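Long-range contact in ADP/ATP-dependent NAD(P)H-hydrate dehydratase (Bacillus subtilis, PDB 3RPZ), which probably repairs hydrated NAD(P)H by dehydrating it back to NAD(P)H at the expense of ADP or ATP: residues A90-I104 / E112-A124. Residues are numbered along the deposited sequence; the frame is centred on the assembly and turned at random.
Sequences AADAQLEETYRAIAI and ESVQQAVDHVLTA
Ile102 and Ile104 point from strand 101-104 at Val121, Ala117 and Val118 on helix 112-121, the first strand and the helix of a beta-alpha-beta crossover that ends in the neighbouring parallel strand 128-130. Strand and helix axes run nearly antiparallel, 169° apart and 10.0 Å at their closest. The apolar contacts come first. Ile102 and Val121 meet tip to tip, with Ile102 CG2 3.6 Å from Val121 CG1; Ile102 CD1 also reaches the CB of Ala124, last residue of the type I turn Val121-Ala124. Two residues along, Ile104 has CG1 anti to its backbone N (chi1 -178°), which carries CD1 out to Ala117 CB at 3.7 Å, while its CG2 branch meets Val118 CG2. Ala117 CB is shared, since Ala90 CB approaches it too, at 3.8 Å. Leu95 CD1 adds a looser contact on Val121 CG2, and Leu130 of the next strand touches both Ile104 and Val118.

Outside this layer, residues 90-94 wrap round His120. Its ring has the Ala93 backbone N 3.7 Å above one face, over the centre, and the Ala91 carbonyl O at its edge, near the ring plane. The side chains of Gln94 and His120 cross at about a right angle, the amide and ring planes 59° apart. A glycine in place of His120 would probably leave residues 90-94 without the ring they fold round and open a gap beneath Ala93.

Two waters tie this part of the chain to the helix with clear hydrogen bonds. One donates to Ala91 O and accepts from Gln116 NE2; the other accepts from Leu95 N and donates to His120 O, 2.8 Å from each of those two atoms.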
# COMPACT_ATOMS: atom_id res chain seq x y z
N ALA A 90 -27.63 1.77 -11.62
CA ALA A 90 -27.74 2.12 -13.02
C ALA A 90 -28.73 1.27 -13.77
O ALA A 90 -29.23 1.66 -14.80
CB ALA A 90 -26.35 2.07 -13.74
N ALA A 91 -29.04 0.09 -13.23
CA ALA A 91 -30.08 -0.73 -13.83
C ALA A 91 -31.49 -0.12 -13.73
O ALA A 91 -32.38 -0.46 -14.49
CB ALA A 91 -30.05 -2.12 -13.21
N ASP A 92 -31.67 0.81 -12.82
CA ASP A 92 -33.01 1.38 -12.55
C ASP A 92 -33.40 2.68 -13.23
O ASP A 92 -34.60 2.99 -13.37
CB ASP A 92 -33.18 1.45 -11.03
CG ASP A 92 -33.35 0.10 -10.43
OD1 ASP A 92 -33.94 -0.73 -11.12
OD2 ASP A 92 -32.89 -0.13 -9.28
N ALA A 93 -32.46 3.46 -13.71
CA ALA A 93 -32.82 4.74 -14.25
C ALA A 93 -31.70 5.32 -15.04
O ALA A 93 -30.55 5.00 -14.79
CB ALA A 93 -33.16 5.70 -13.10
N GLN A 94 -32.06 6.19 -15.97
CA GLN A 94 -31.10 7.05 -16.64
C GLN A 94 -30.27 7.76 -15.60
O GLN A 94 -30.75 8.07 -14.49
CB GLN A 94 -31.79 8.10 -17.53
CG GLN A 94 -32.98 7.58 -18.41
CD GLN A 94 -32.73 6.25 -19.13
OE1 GLN A 94 -31.59 5.89 -19.41
NE2 GLN A 94 -33.81 5.53 -19.46
N LEU A 95 -29.01 8.00 -15.95
CA LEU A 95 -28.11 8.75 -15.11
C LEU A 95 -28.53 10.21 -15.10
O LEU A 95 -28.74 10.82 -16.15
CB LEU A 95 -26.68 8.66 -15.65
CG LEU A 95 -26.15 7.24 -15.76
CD1 LEU A 95 -24.71 7.26 -16.22
CD2 LEU A 95 -26.26 6.51 -14.47
N GLU A 96 -28.60 10.77 -13.90
CA GLU A 96 -28.96 12.19 -13.75
C GLU A 96 -27.71 13.06 -13.80
O GLU A 96 -27.79 14.26 -14.08
CB GLU A 96 -29.76 12.42 -12.47
CG GLU A 96 -31.12 11.69 -12.46
CD GLU A 96 -32.09 12.14 -13.57
OE1 GLU A 96 -32.97 11.34 -13.96
OE2 GLU A 96 -31.98 13.29 -14.05
N GLU A 97 -26.54 12.46 -13.58
CA GLU A 97 -25.28 13.18 -13.61
C GLU A 97 -24.73 13.15 -15.03
O GLU A 97 -25.03 12.23 -15.78
CB GLU A 97 -24.32 12.51 -12.62
CG GLU A 97 -24.82 12.55 -11.20
CD GLU A 97 -24.59 13.92 -10.60
OE1 GLU A 97 -23.42 14.19 -10.21
OE2 GLU A 97 -25.56 14.71 -10.55
N THR A 98 -23.97 14.18 -15.39
CA THR A 98 -23.32 14.29 -16.71
C THR A 98 -21.89 13.78 -16.55
O THR A 98 -21.13 14.25 -15.66
CB THR A 98 -23.27 15.73 -17.27
OG1 THR A 98 -24.62 16.20 -17.36
CG2 THR A 98 -22.66 15.81 -18.67
N TYR A 99 -21.53 12.85 -17.41
CA TYR A 99 -20.17 12.33 -17.44
C TYR A 99 -19.54 12.58 -18.82
O TYR A 99 -20.24 12.59 -19.87
CB TYR A 99 -20.16 10.82 -17.12
CG TYR A 99 -20.60 10.56 -15.72
CD1 TYR A 99 -19.78 10.86 -14.65
CD2 TYR A 99 -21.87 10.08 -15.45
CE1 TYR A 99 -20.16 10.65 -13.36
CE2 TYR A 99 -22.26 9.88 -14.16
CZ TYR A 99 -21.41 10.20 -13.11
OH TYR A 99 -21.78 9.98 -11.79
N ARG A 100 -18.24 12.78 -18.82
CA ARG A 100 -17.46 12.92 -20.05
C ARG A 100 -17.36 11.61 -20.86
O ARG A 100 -17.29 11.63 -22.06
CB ARG A 100 -16.10 13.55 -19.74
CG ARG A 100 -15.16 13.68 -20.91
CD ARG A 100 -15.32 14.91 -21.73
NE ARG A 100 -15.43 16.18 -21.02
CZ ARG A 100 -14.44 17.03 -20.81
NH1 ARG A 100 -14.71 18.16 -20.21
NH2 ARG A 100 -13.20 16.77 -21.16
N ALA A 101 -17.31 10.50 -20.14
CA ALA A 101 -17.18 9.16 -20.72
C ALA A 101 -17.56 8.18 -19.62
O ALA A 101 -17.40 8.49 -18.42
CB ALA A 101 -15.75 8.89 -21.21
N ILE A 102 -18.01 6.99 -19.99
CA ILE A 102 -18.46 5.96 -19.04
C ILE A 102 -17.87 4.62 -19.49
O ILE A 102 -17.92 4.32 -20.69
CB ILE A 102 -19.99 5.85 -19.00
CG1 ILE A 102 -20.59 7.20 -18.63
CG2 ILE A 102 -20.45 4.71 -18.07
CD1 ILE A 102 -22.13 7.26 -18.72
N ALA A 103 -17.38 3.81 -18.56
CA ALA A 103 -17.04 2.43 -18.82
C ALA A 103 -17.81 1.53 -17.90
O ALA A 103 -17.97 1.84 -16.73
CB ALA A 103 -15.54 2.19 -18.64
N ILE A 104 -18.23 0.38 -18.42
CA ILE A 104 -18.96 -0.62 -17.64
C ILE A 104 -18.43 -2.01 -17.96
O ILE A 104 -18.14 -2.32 -19.11
CB ILE A 104 -20.50 -0.55 -17.86
CG1 ILE A 104 -21.25 -1.57 -17.00
CG2 ILE A 104 -20.87 -0.66 -19.24
CD1 ILE A 104 -22.77 -1.30 -16.69
N GLU A 112 -28.29 -10.17 -16.83
CA GLU A 112 -29.32 -9.31 -17.44
C GLU A 112 -29.38 -7.99 -16.69
O GLU A 112 -29.64 -6.96 -17.33
CB GLU A 112 -30.69 -10.00 -17.41
CG GLU A 112 -30.77 -11.22 -18.28
CD GLU A 112 -32.14 -11.87 -18.30
OE1 GLU A 112 -33.15 -11.19 -18.01
OE2 GLU A 112 -32.19 -13.08 -18.63
N SER A 113 -29.13 -7.99 -15.38
CA SER A 113 -29.12 -6.70 -14.67
C SER A 113 -28.01 -5.78 -15.19
O SER A 113 -28.18 -4.56 -15.28
CB SER A 113 -28.99 -6.87 -13.18
OG SER A 113 -30.14 -7.48 -12.69
N VAL A 114 -26.84 -6.34 -15.46
CA VAL A 114 -25.78 -5.55 -16.08
C VAL A 114 -26.18 -5.03 -17.42
O VAL A 114 -25.94 -3.83 -17.73
CB VAL A 114 -24.48 -6.33 -16.11
CG1 VAL A 114 -23.40 -5.59 -16.87
CG2 VAL A 114 -23.99 -6.56 -14.64
N GLN A 115 -26.90 -5.84 -18.23
CA GLN A 115 -27.42 -5.31 -19.47
C GLN A 115 -28.42 -4.20 -19.34
O GLN A 115 -28.45 -3.31 -20.15
CB GLN A 115 -27.97 -6.42 -20.36
CG GLN A 115 -26.92 -7.42 -20.85
CD GLN A 115 -25.91 -6.72 -21.68
OE1 GLN A 115 -26.29 -6.10 -22.67
NE2 GLN A 115 -24.62 -6.81 -21.31
N GLN A 116 -29.23 -4.24 -18.29
CA GLN A 116 -30.11 -3.14 -17.99
C GLN A 116 -29.36 -1.87 -17.70
O GLN A 116 -29.77 -0.80 -18.14
CB GLN A 116 -31.04 -3.51 -16.85
CG GLN A 116 -32.01 -4.56 -17.20
CD GLN A 116 -33.16 -4.05 -18.06
OE1 GLN A 116 -33.26 -4.33 -19.28
NE2 GLN A 116 -34.09 -3.33 -17.40
N ALA A 117 -28.28 -2.00 -16.93
CA ALA A 117 -27.40 -0.84 -16.66
C ALA A 117 -26.79 -0.30 -17.98
O ALA A 117 -26.76 0.91 -18.18
CB ALA A 117 -26.32 -1.19 -15.64
N VAL A 118 -26.35 -1.20 -18.85
CA VAL A 118 -25.81 -0.79 -20.17
C VAL A 118 -26.86 0.03 -20.93
O VAL A 118 -26.60 1.14 -21.44
CB VAL A 118 -25.38 -2.02 -20.98
CG1 VAL A 118 -25.12 -1.60 -22.44
CG2 VAL A 118 -24.17 -2.73 -20.35
N ASP A 119 -28.11 -0.47 -20.94
CA ASP A 119 -29.15 0.21 -21.68
C ASP A 119 -29.37 1.62 -21.13
O ASP A 119 -29.54 2.55 -21.89
CB ASP A 119 -30.43 -0.58 -21.65
CG ASP A 119 -30.40 -1.83 -22.51
OD1 ASP A 119 -29.49 -1.97 -23.34
OD2 ASP A 119 -31.30 -2.65 -22.33
N HIS A 120 -29.35 1.79 -19.82
CA HIS A 120 -29.49 3.12 -19.24
C HIS A 120 -28.30 4.03 -19.54
O HIS A 120 -28.51 5.19 -19.86
CB HIS A 120 -29.78 3.03 -17.73
CG HIS A 120 -31.14 2.54 -17.45
ND1 HIS A 120 -32.27 3.23 -17.84
CD2 HIS A 120 -31.57 1.46 -16.76
CE1 HIS A 120 -33.34 2.57 -17.45
NE2 HIS A 120 -32.96 1.47 -16.82
N VAL A 121 -27.10 3.53 -19.42
CA VAL A 121 -25.89 4.34 -19.69
C VAL A 121 -25.86 4.80 -21.15
O VAL A 121 -25.50 5.93 -21.43
CB VAL A 121 -24.70 3.57 -19.35
CG1 VAL A 121 -23.41 4.11 -20.05
CG2 VAL A 121 -24.60 3.51 -17.76
N LEU A 122 -26.37 3.99 -22.05
CA LEU A 122 -26.36 4.38 -23.46
C LEU A 122 -27.29 5.54 -23.80
O LEU A 122 -27.18 6.13 -24.86
CB LEU A 122 -26.67 3.18 -24.35
CG LEU A 122 -25.66 2.05 -24.39
CD1 LEU A 122 -26.06 0.77 -25.08
CD2 LEU A 122 -24.35 2.57 -25.03
N THR A 123 -28.20 5.91 -22.91
CA THR A 123 -29.01 7.07 -23.16
C THR A 123 -28.25 8.36 -22.82
O THR A 123 -28.69 9.43 -23.22
CB THR A 123 -30.38 7.01 -22.41
OG1 THR A 123 -30.17 7.25 -21.02
CG2 THR A 123 -31.06 5.69 -22.67
N ALA A 124 -27.10 8.26 -22.15
CA ALA A 124 -26.20 9.43 -21.92
C ALA A 124 -25.61 9.88 -23.25
O ALA A 124 -25.58 9.13 -24.20
CB ALA A 124 -25.09 9.07 -20.92
O HOH W 1 -33.74 -2.91 -14.76
O HOH W 2 -28.00 7.61 -18.52